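PDB 3PNZ: phosphotriesterase family protein from Listeria monocytogenes serotype 4b str. H7858, which probably hydrolyses phosphorylated sugar lactones at a two-zinc centre held in an amidohydrolase-type barrel. Local coordinates for residues D10-P13 / E14-G17; D43-E46 / K47-D51; V78-I81 / S82-G86; K293-V296 / P297-D301; L313-F317 / F318-P322. One frame throughout, in Å; residues are numbered along the deposited sequence.

Interaction 1. Residues D10-P13 / E14-G17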
# COMPACT_ATOMS: atom_id res chain seq x y z
N ASP A 10 6.41 -2.03 17.61
CA ASP A 10 5.88 -3.30 17.14
C ASP A 10 4.71 -3.71 18.03
O ASP A 10 4.84 -3.73 19.26
CB ASP A 10 6.98 -4.37 17.14
CG ASP A 10 8.15 -4.00 16.24
OD1 ASP A 10 7.98 -3.17 15.32
OD2 ASP A 10 9.26 -4.53 16.46
N ILE A 11 3.58 -4.01 17.41
CA ILE A 11 2.35 -4.28 18.14
C ILE A 11 1.84 -5.69 17.88
O ILE A 11 2.24 -6.32 16.89
CB ILE A 11 1.24 -3.25 17.79
CG1 ILE A 11 0.80 -3.39 16.33
CG2 ILE A 11 1.73 -1.84 18.07
CD1 ILE A 11 -0.40 -2.50 15.98
N ALA A 12 0.97 -6.18 18.75
CA ALA A 12 0.36 -7.49 18.55
C ALA A 12 -0.67 -7.40 17.44
O ALA A 12 -1.29 -6.35 17.26
CB ALA A 12 -0.30 -7.98 19.84
N PRO A 13 -0.86 -8.49 16.68
CA PRO A 13 -1.86 -8.43 15.61
C PRO A 13 -3.23 -8.00 16.13
O PRO A 13 -3.96 -7.28 15.45
CB PRO A 13 -1.90 -9.87 15.11
CG PRO A 13 -0.52 -10.39 15.36
CD PRO A 13 -0.07 -9.73 16.65
N GLU A 14 -3.56 -8.42 17.34
CA GLU A 14 -4.84 -8.09 17.93
C GLU A 14 -5.00 -6.59 18.18
O GLU A 14 -6.12 -6.10 18.34
CB GLU A 14 -5.02 -8.89 19.23
CG GLU A 14 -4.96 -10.42 19.03
CD GLU A 14 -3.58 -10.96 18.59
OE1 GLU A 14 -2.54 -10.31 18.86
OE2 GLU A 14 -3.54 -12.05 17.98
N GLN A 15 -3.89 -5.85 18.18
CA GLN A 15 -3.92 -4.41 18.40
C GLN A 15 -4.07 -3.59 17.11
O GLN A 15 -4.22 -2.37 17.16
CB GLN A 15 -2.63 -3.95 19.11
CG GLN A 15 -2.40 -4.56 20.50
CD GLN A 15 -1.08 -4.10 21.13
OE1 GLN A 15 -0.02 -4.72 20.96
NE2 GLN A 15 -1.15 -2.99 21.87
N LEU A 16 -4.00 -4.26 15.96
CA LEU A 16 -4.10 -3.55 14.67
C LEU A 16 -5.47 -2.89 14.48
O LEU A 16 -5.57 -1.73 14.07
CB LEU A 16 -3.78 -4.50 13.51
CG LEU A 16 -3.41 -3.83 12.18
CD1 LEU A 16 -2.10 -3.10 12.33
CD2 LEU A 16 -3.32 -4.89 11.07
N GLY A 17 -6.54 -3.63 14.79
CA GLY A 17 -7.89 -3.12 14.68
C GLY A 17 -8.29 -2.78 13.25
O GLY A 17 -7.71 -3.30 12.29
O HOH W 1 -6.57 -6.62 14.90

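Interaction 2. Residues D43-E46 / K47-D51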
# COMPACT_ATOMS: atom_id res chain seq x y z
N ASP A 43 0.54 17.97 0.43
CA ASP A 43 1.64 18.76 0.96
C ASP A 43 1.26 19.68 2.12
O ASP A 43 1.95 20.66 2.38
CB ASP A 43 2.26 19.59 -0.17
CG ASP A 43 1.25 20.48 -0.86
OD1 ASP A 43 0.07 20.51 -0.44
OD2 ASP A 43 1.64 21.18 -1.82
N ASP A 44 0.18 19.34 2.82
CA ASP A 44 -0.24 20.11 3.99
C ASP A 44 -0.56 19.20 5.18
O ASP A 44 -1.63 18.61 5.25
CB ASP A 44 -1.45 20.99 3.67
CG ASP A 44 -1.78 21.98 4.77
OD1 ASP A 44 -1.79 21.59 5.97
OD2 ASP A 44 -2.04 23.16 4.44
N LYS A 45 0.37 19.11 6.12
CA LYS A 45 0.24 18.20 7.26
C LYS A 45 -1.08 18.39 8.02
O LYS A 45 -1.73 17.42 8.40
CB LYS A 45 1.45 18.34 8.20
CG LYS A 45 1.41 17.46 9.45
CD LYS A 45 0.66 18.14 10.60
CE LYS A 45 1.08 17.56 11.95
NZ LYS A 45 0.31 18.18 13.07
N GLU A 46 -1.48 19.63 8.26
CA GLU A 46 -2.68 19.86 9.06
C GLU A 46 -3.95 19.44 8.32
O GLU A 46 -4.91 18.96 8.93
CB GLU A 46 -2.76 21.30 9.55
CG GLU A 46 -1.60 21.72 10.48
CD GLU A 46 -1.51 20.89 11.76
OE1 GLU A 46 -2.53 20.29 12.19
OE2 GLU A 46 -0.41 20.85 12.35
N LYS A 47 -3.96 19.62 7.00
CA LYS A 47 -5.10 19.19 6.20
C LYS A 47 -5.19 17.66 6.14
O LYS A 47 -6.27 17.09 6.34
CB LYS A 47 -5.08 19.80 4.79
CG LYS A 47 -5.36 21.30 4.78
CD LYS A 47 -5.35 21.89 3.38
CE LYS A 47 -5.64 23.38 3.42
NZ LYS A 47 -5.59 24.00 2.07
N SER A 48 -4.06 17.00 5.89
CA SER A 48 -4.04 15.54 5.91
C SER A 48 -4.51 15.04 7.26
O SER A 48 -5.30 14.10 7.35
CB SER A 48 -2.65 15.00 5.60
OG SER A 48 -2.21 15.42 4.32
N GLN A 49 -4.05 15.70 8.32
CA GLN A 49 -4.42 15.29 9.67
C GLN A 49 -5.92 15.33 9.93
O GLN A 49 -6.47 14.47 10.61
CB GLN A 49 -3.67 16.12 10.71
CG GLN A 49 -4.06 15.79 12.13
CD GLN A 49 -3.12 16.39 13.16
OE1 GLN A 49 -1.96 16.67 12.86
NE2 GLN A 49 -3.62 16.60 14.37
N LEU A 50 -6.60 16.33 9.37
CA LEU A 50 -8.04 16.42 9.55
C LEU A 50 -8.77 15.20 8.99
O LEU A 50 -9.73 14.71 9.59
CB LEU A 50 -8.59 17.72 8.96
CG LEU A 50 -8.16 18.98 9.72
CD1 LEU A 50 -8.45 20.24 8.91
CD2 LEU A 50 -8.84 19.03 11.07
N ASP A 51 -8.32 14.69 7.84
CA ASP A 51 -8.90 13.46 7.30
C ASP A 51 -8.59 12.24 8.18
O ASP A 51 -9.46 11.42 8.45
CB ASP A 51 -8.43 13.20 5.86
CG ASP A 51 -9.28 13.93 4.82
OD1 ASP A 51 -10.04 13.25 4.08
OD2 ASP A 51 -9.19 15.17 4.75

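Interaction 3. Residues V78-I81 / S82-G86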
# COMPACT_ATOMS: atom_id res chain seq x y z
N VAL A 78 4.04 12.56 8.80
CA VAL A 78 3.16 11.42 9.04
C VAL A 78 3.28 10.92 10.48
O VAL A 78 2.29 10.60 11.13
CB VAL A 78 3.44 10.29 8.03
CG1 VAL A 78 2.61 9.05 8.36
CG2 VAL A 78 3.13 10.77 6.61
N ALA A 79 4.51 10.87 10.99
CA ALA A 79 4.73 10.48 12.39
C ALA A 79 4.01 11.44 13.33
O ALA A 79 3.39 11.02 14.30
CB ALA A 79 6.22 10.42 12.70
N GLN A 80 4.09 12.74 13.04
CA GLN A 80 3.42 13.73 13.87
C GLN A 80 1.90 13.56 13.85
O GLN A 80 1.24 13.68 14.88
CB GLN A 80 3.82 15.15 13.46
CG GLN A 80 3.28 16.22 14.39
CD GLN A 80 3.87 16.11 15.79
OE1 GLN A 80 5.01 15.67 15.96
NE2 GLN A 80 3.09 16.50 16.79
N ILE A 81 1.35 13.25 12.68
CA ILE A 81 -0.08 12.99 12.56
C ILE A 81 -0.49 11.78 13.39
O ILE A 81 -1.50 11.81 14.10
CB ILE A 81 -0.49 12.78 11.09
CG1 ILE A 81 -0.26 14.07 10.29
CG2 ILE A 81 -1.94 12.34 10.99
CD1 ILE A 81 -0.52 13.95 8.79
N SER A 82 0.30 10.71 13.30
CA SER A 82 0.07 9.51 14.10
C SER A 82 0.02 9.87 15.59
O SER A 82 -0.92 9.51 16.30
CB SER A 82 1.17 8.49 13.86
OG SER A 82 0.94 7.31 14.61
N LYS A 83 1.03 10.59 16.04
CA LYS A 83 1.09 11.01 17.44
C LYS A 83 -0.15 11.80 17.87
O LYS A 83 -0.74 11.51 18.91
CB LYS A 83 2.35 11.85 17.69
CG LYS A 83 2.41 12.44 19.09
CD LYS A 83 3.83 12.49 19.61
CE LYS A 83 4.70 13.42 18.79
NZ LYS A 83 6.02 13.65 19.47
N GLU A 84 -0.55 12.78 17.06
CA GLU A 84 -1.67 13.65 17.42
C GLU A 84 -3.05 12.99 17.33
O GLU A 84 -3.93 13.30 18.12
CB GLU A 84 -1.64 14.95 16.61
CG GLU A 84 -0.41 15.83 16.87
CD GLU A 84 -0.53 17.20 16.22
OE1 GLU A 84 -1.65 17.75 16.19
OE2 GLU A 84 0.50 17.71 15.73
N THR A 85 -3.24 12.09 16.37
CA THR A 85 -4.55 11.47 16.18
C THR A 85 -4.71 10.14 16.90
O THR A 85 -5.83 9.70 17.14
CB THR A 85 -4.82 11.20 14.69
OG1 THR A 85 -3.86 10.25 14.21
CG2 THR A 85 -4.72 12.48 13.88
N GLY A 86 -3.59 9.49 17.20
CA GLY A 86 -3.63 8.17 17.81
C GLY A 86 -3.73 7.04 16.79
O GLY A 86 -3.75 5.86 17.17

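Interaction 4. Residues K293-V296 / P297-D301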
# COMPACT_ATOMS: atom_id res chain seq x y z
N LYS A 293 -17.45 5.32 6.63
CA LYS A 293 -18.72 6.01 6.83
C LYS A 293 -19.81 5.58 5.85
O LYS A 293 -20.96 5.39 6.24
CB LYS A 293 -18.52 7.52 6.76
CG LYS A 293 -19.72 8.35 7.19
CD LYS A 293 -19.38 9.83 7.12
CE LYS A 293 -20.49 10.69 7.69
NZ LYS A 293 -20.13 12.13 7.65
N LYS A 294 -19.44 5.42 4.58
CA LYS A 294 -20.42 5.20 3.52
C LYS A 294 -20.30 3.85 2.81
O LYS A 294 -21.31 3.20 2.52
CB LYS A 294 -20.32 6.34 2.50
CG LYS A 294 -20.59 7.72 3.10
CD LYS A 294 -20.46 8.82 2.05
CE LYS A 294 -20.70 10.20 2.64
NZ LYS A 294 -20.41 11.29 1.66
N TRP A 295 -19.07 3.42 2.50
CA TRP A 295 -18.92 2.17 1.76
C TRP A 295 -19.30 0.95 2.59
O TRP A 295 -19.98 0.05 2.11
CB TRP A 295 -17.50 2.02 1.22
CG TRP A 295 -17.33 0.85 0.27
CD1 TRP A 295 -17.54 0.85 -1.08
CD2 TRP A 295 -16.90 -0.48 0.61
NE1 TRP A 295 -17.27 -0.39 -1.61
CE2 TRP A 295 -16.87 -1.23 -0.59
CE3 TRP A 295 -16.52 -1.11 1.80
CZ2 TRP A 295 -16.49 -2.57 -0.63
CZ3 TRP A 295 -16.15 -2.45 1.76
CH2 TRP A 295 -16.13 -3.16 0.55
N VAL A 296 -18.86 0.94 3.84
CA VAL A 296 -19.14 -0.20 4.72
C VAL A 296 -20.64 -0.49 4.85
O VAL A 296 -21.07 -1.62 4.62
CB VAL A 296 -18.44 -0.03 6.09
CG1 VAL A 296 -19.04 -0.97 7.13
CG2 VAL A 296 -16.94 -0.27 5.94
N PRO A 297 -21.45 0.51 5.21
CA PRO A 297 -22.89 0.24 5.32
C PRO A 297 -23.50 -0.24 4.01
O PRO A 297 -24.37 -1.11 4.01
CB PRO A 297 -23.47 1.59 5.73
CG PRO A 297 -22.35 2.31 6.39
CD PRO A 297 -21.11 1.87 5.66
N ARG A 298 -23.04 0.30 2.88
CA ARG A 298 -23.58 -0.15 1.60
C ARG A 298 -23.16 -1.58 1.31
O ARG A 298 -23.97 -2.40 0.88
CB ARG A 298 -23.15 0.76 0.46
CG ARG A 298 -23.69 0.27 -0.87
CD ARG A 298 -22.73 0.49 -1.99
NE ARG A 298 -22.98 -0.44 -3.09
CZ ARG A 298 -23.05 -0.07 -4.37
NH1 ARG A 298 -23.25 -0.99 -5.31
NH2 ARG A 298 -22.91 1.21 -4.69
N PHE A 299 -21.88 -1.88 1.53
CA PHE A 299 -21.40 -3.24 1.28
C PHE A 299 -22.15 -4.26 2.14
O PHE A 299 -22.56 -5.31 1.65
CB PHE A 299 -19.90 -3.38 1.52
CG PHE A 299 -19.42 -4.79 1.36
CD1 PHE A 299 -19.13 -5.29 0.09
CD2 PHE A 299 -19.33 -5.64 2.45
CE1 PHE A 299 -18.72 -6.60 -0.07
CE2 PHE A 299 -18.93 -6.95 2.28
CZ PHE A 299 -18.62 -7.43 1.03
N ILE A 300 -22.31 -3.95 3.42
CA ILE A 300 -23.03 -4.84 4.31
C ILE A 300 -24.43 -5.10 3.77
O ILE A 300 -24.86 -6.25 3.66
CB ILE A 300 -23.08 -4.28 5.74
CG1 ILE A 300 -21.68 -4.26 6.34
CG2 ILE A 300 -24.03 -5.10 6.60
CD1 ILE A 300 -21.60 -3.58 7.70
N ASP A 301 -25.13 -4.03 3.41
CA ASP A 301 -26.50 -4.14 2.93
C ASP A 301 -26.57 -4.94 1.64
O ASP A 301 -27.36 -5.88 1.53
CB ASP A 301 -27.11 -2.75 2.72
CG ASP A 301 -28.60 -2.81 2.46
OD1 ASP A 301 -29.08 -2.14 1.52
OD2 ASP A 301 -29.30 -3.54 3.20

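Interaction 5. Residues L313-F317 / F318-P322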
# COMPACT_ATOMS: atom_id res chain seq x y z
N LEU A 313 -17.94 -10.33 6.72
CA LEU A 313 -17.00 -10.01 5.64
C LEU A 313 -16.28 -8.69 5.92
O LEU A 313 -15.08 -8.58 5.71
CB LEU A 313 -17.72 -9.96 4.29
CG LEU A 313 -18.18 -11.34 3.82
CD1 LEU A 313 -19.04 -11.21 2.57
CD2 LEU A 313 -16.98 -12.26 3.56
N VAL A 314 -17.01 -7.68 6.39
CA VAL A 314 -16.39 -6.41 6.73
C VAL A 314 -15.35 -6.60 7.84
O VAL A 314 -14.27 -6.02 7.80
CB VAL A 314 -17.43 -5.35 7.13
CG1 VAL A 314 -16.75 -4.19 7.86
CG2 VAL A 314 -18.18 -4.86 5.88
N LYS A 315 -15.67 -7.44 8.82
CA LYS A 315 -14.71 -7.72 9.87
C LYS A 315 -13.44 -8.37 9.30
O LYS A 315 -12.33 -8.04 9.72
CB LYS A 315 -15.33 -8.60 10.96
CG LYS A 315 -14.43 -8.78 12.17
CD LYS A 315 -14.92 -9.92 13.05
CE LYS A 315 -13.81 -10.40 13.98
NZ LYS A 315 -13.21 -9.26 14.73
N LYS A 316 -13.61 -9.28 8.35
CA LYS A 316 -12.45 -9.88 7.69
C LYS A 316 -11.66 -8.87 6.88
O LYS A 316 -10.44 -8.77 7.04
CB LYS A 316 -12.85 -11.09 6.84
CG LYS A 316 -13.39 -12.23 7.68
CD LYS A 316 -13.53 -13.51 6.92
CE LYS A 316 -13.61 -14.70 7.89
NZ LYS A 316 -13.62 -15.98 7.16
N PHE A 317 -12.33 -8.09 6.03
CA PHE A 317 -11.60 -7.19 5.13
C PHE A 317 -10.79 -6.13 5.88
O PHE A 317 -9.69 -5.77 5.45
CB PHE A 317 -12.53 -6.49 4.12
CG PHE A 317 -13.35 -7.42 3.28
CD1 PHE A 317 -13.02 -8.77 3.18
CD2 PHE A 317 -14.45 -6.96 2.59
CE1 PHE A 317 -13.78 -9.63 2.41
CE2 PHE A 317 -15.22 -7.81 1.81
CZ PHE A 317 -14.89 -9.14 1.72
N PHE A 318 -11.33 -5.62 6.99
CA PHE A 318 -10.70 -4.49 7.67
C PHE A 318 -10.03 -4.85 8.99
O PHE A 318 -9.29 -4.03 9.53
CB PHE A 318 -11.70 -3.36 7.91
CG PHE A 318 -12.27 -2.79 6.64
CD1 PHE A 318 -11.57 -1.84 5.92
CD2 PHE A 318 -13.50 -3.21 6.17
CE1 PHE A 318 -12.08 -1.30 4.75
CE2 PHE A 318 -14.02 -2.68 5.00
CZ PHE A 318 -13.31 -1.73 4.29
N VAL A 319 -10.29 -6.04 9.51
CA VAL A 319 -9.67 -6.43 10.78
C VAL A 319 -8.88 -7.73 10.67
O VAL A 319 -7.66 -7.72 10.79
CB VAL A 319 -10.70 -6.56 11.93
CG1 VAL A 319 -9.97 -6.94 13.23
CG2 VAL A 319 -11.47 -5.26 12.10
N ASP A 320 -9.56 -8.85 10.43
CA ASP A 320 -8.88 -10.15 10.45
C ASP A 320 -7.81 -10.28 9.37
O ASP A 320 -6.70 -10.71 9.65
CB ASP A 320 -9.89 -11.30 10.32
CG ASP A 320 -10.90 -11.32 11.46
OD1 ASP A 320 -10.64 -10.70 12.51
OD2 ASP A 320 -11.96 -11.96 11.30
N ASN A 321 -8.15 -9.90 8.14
CA ASN A 321 -7.22 -10.07 7.02
C ASN A 321 -5.97 -9.19 7.13
O ASN A 321 -4.85 -9.68 6.94
CB ASN A 321 -7.95 -9.90 5.66
CG ASN A 321 -9.04 -10.95 5.45
OD1 ASN A 321 -9.20 -11.88 6.25
ND2 ASN A 321 -9.79 -10.82 4.35
N PRO A 322 -6.13 -7.89 7.43
CA PRO A 322 -4.92 -7.08 7.65
C PRO A 322 -4.07 -7.59 8.81
O PRO A 322 -2.85 -7.50 8.76
CB PRO A 322 -5.48 -5.69 7.98
CG PRO A 322 -6.83 -5.65 7.33
CD PRO A 322 -7.36 -7.07 7.39

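Interaction 1. Residues D10-P13 / E14-G17
Gln15 reaches back over the turn to Ala12, and its side chain is the clearest thread through the contact. CB lies 3.3 Å from Ala12 O and also brushes Ile11 CD1. CG passes beside the methyl of Ala12, CD draws level with Ile11 CB, and the tip oxygen OE1 accepts the backbone N-H of Ala12 at 2.8 Å, a nearly straight bond (171°). CG stands opposite the carbonyl carbon (chi1 -61°) and the chain then runs extended, a shape that carries the amide back to the end of the strand. The same two residues are joined a second time, because Gln15 N donates to Ala12 O at 2.8 Å. Ala12 is thus held by both its N-H and its C=O, and a helix-like turn follows directly on the strand. Leu16 N continues that turn with a bond to Pro13 O at 3.1 Å, and a water that donates to Pro13 O accepts from Gly17 N. Glu14 bends at chi2 (66°), which folds its carboxylate beside the proline ring, OE1 lying 3.4 Å from Pro13 CD. On the inner side, Ile11 CD1 meets Leu16 CD1. Ile11, Pro13 and Leu16 all pack on Ile4 of strand 4-6, the antiparallel partner of strand 9-11, while the carbonyl of Leu16 accepts from Thr62 at the start of strand 62-65, tying this surface hairpin and turn to the barrel.

Interaction 2. Residues D43-E46 / K47-D51
Asp44 and Lys47 meet at the start of helix 45-57, where Asp44 is the N-cap: its OD1 accepts the backbone N-H of Lys47 at 3.1 Å, approached from above the carboxylate plane. With CG anti to the backbone N (chi1 -170°), the carboxylate turns over the first turn of the helix. The extended Lys47 chain crosses it, CG lying 3.6 Å from Asp44 CG, yet the ammonium stops short of an ion pair. The first regular bond of the helix, Ser48 N to Asp44 O, is almost straight at 176°.

On another side of the same first turns, Lys45 and Gln49 lie side by side. A bend at chi2 (-87°) turns the lysine chain toward the Gln49 amide, and its ammonium also bridges to Glu46 OE2 at 2.9 Å, again from above a carboxylate plane. Beyond this shell, Glu84 of helix 75-85 takes a salt bridge from Lys45 NZ and a hydrogen bond from Gln49 NE2, so one outside carboxylate positions both tips. Ser48 OG is engaged with Tyr282 OH and Ile25 O on the inner side. Where the two side chains converge, Lys45 NZ donates to Gln49 OE1 at 2.7 Å, within the plane of the amide carbonyl.

Interaction 3. Residues V78-I81 / S82-G86
Gln80 and Glu84 of helix 75-85 are joined by a side-chain hydrogen bond across one turn: Gln80 NE2 donates to Glu84 OE2 at 3.0 Å. The oxygen is met on its anti side and the bond lies in the glutamine's amide plane, although amide and carboxylate are turned 66° against each other. A bend at chi2 (64°) brings the amide round to this side. Glu84 is satisfied further from helix 45-57, by Lys45 at OE2 and Gln49 at OE1. The methylene CE of Lys83 passes 3.6 Å from Gln80 OE1.

At the C-terminal end, Ile81 O accepts twice from Thr85, from its N at 2.9 Å and from its OG1 at 2.8 Å. The hydroxyl sits between the backbone N and the carbonyl carbon (chi1 63°), which directs it back over the last turn; OG1 is also bonded to Ile87 N. Ser82 OG is paired with Ile87 O, and Gly86, with positive phi, closes the helix by bonding to Ser82 O. The helix is the crossover of a beta-alpha-beta unit between strands 62-65 and 88-92. Glu84 gathers one cation and two amides, an environment that would probably favour its ionised form.

Interaction 4. Residues K293-V296 / P297-D301
The six-membered ring of Trp295 carries CB of Phe299 over one face, the methylene standing 3.8 Å from the ring centroid and only 10° off the normal, a CH-pi contact. The phenyl ring beyond it is nearly parallel to the indole, with 16° between planes, but slid so far along that the two scarcely overlap and their centroids are 5.0 Å apart. The ring atom CH2 of Trp295 lies 3.7 Å from Phe299 CD1. Both side chains leave the helix with CG anti to the backbone N, and for that reason they run side by side in the same direction. At the indole's nitrogen, NE1 makes a weak hydrogen bond to Glu248 of helix 248-260, and Ile252 of the same helix also packs on Trp295. The Phe299 ring meets that of Phe317 with the planes steeply inclined.

The pair sits on helix 289-305, late in the chain of this phosphotriesterase-family barrel. Pro297 N has no hydrogen to give, and the helix is kinked there, just after a wider pi-type turn at 293-295. Pro297 CG rests 3.4 Å from Lys293 O, and the next bond, Arg298 N to Lys294 O, is weak. Val296 CB is pressed against Pro297 CD at 3.3 Å, tighter than ordinary carbon contact. Regular bonding resumes with Phe299 N on Trp295 O and Ile300 N on Val296 O. Beside them Val296 CG1 packs against Ile300 CD1 at 3.7 Å. Arg298 extends away from the turn, its NH1 forming a salt bridge with Glu302.

Interaction 5. Residues L313-F317 / F318-P322
Val314 and Phe318 open the apolar part of the contact, the valine CG1 touching Phe318 CD2 at 3.8 Å while Val314 O approaches the edge of the same ring. Phe317 CB lies against that ring as well. Phe318 stacks on Phe18, and Phe317 packs instead on Ile267 and on Ile255 and Val259 of helix 248-260.

The backbone bonds record a change of pitch in helix 310-325. Phe318 N still bonds to Val314 O, but Lys315 O accepts from both Val319 N and Asp320 N, the latter at 3.0 Å, and Asn321 N reaches Lys316 O at 2.8 Å. The bonds from Asp320 N and Asn321 N, each five residues back, mark a wider, pi-type turn. Pro322, whose nitrogen cannot donate, then kinks the chain, its CD resting 3.3 Å from Phe317 O; the axes of the short helical segments 313-317 and 318-322 make an angle of 44°.

Among polar side chains, Lys315 curls at chi4 (52°) over Asp320. NZ makes only a long salt bridge to OD1, at 3.7 Å, and the methylene CE is slightly closer to that oxygen. Lys316 sends its ammonium to Glu264 and Asp265. The amide of Asn321 stands beside Phe317, with ND2 at the ring edge, 4.0 Å from CD1, and donates to the carbonyls of Glu264 and Ile267. With both ND2 bonds given to main-chain oxygens, the buried amide is fixed in rotation and fastens the widened turn to strand 267-269 and the loop that leads into it, whereas the Lys315-Asp320 attraction is probably weaker and looser.

Overall arrangement
Four of the contacts form two separate patches of the barrel's outer layer, each made of two touching contacts. Interactions 2 and 3 lie with centres 11 Å apart and meet at 2.7 Å, between Lys45 NZ and Glu84 OE2. Interactions 4 and 5 belong to consecutive helices and join by apolar packing, Phe299 CZ lying 3.5 Å from Phe317 CE2; each has a proline kink. Interaction 1 connects to interaction 5 where Leu16 CD2 touches Pro322 O, but it stays about 8 Å from interaction 3 at the nearest atoms. None of the five supplies a zinc ligand. The side chains of Val78 and Ser48 lie about 13 and 14 Å from a zinc ion.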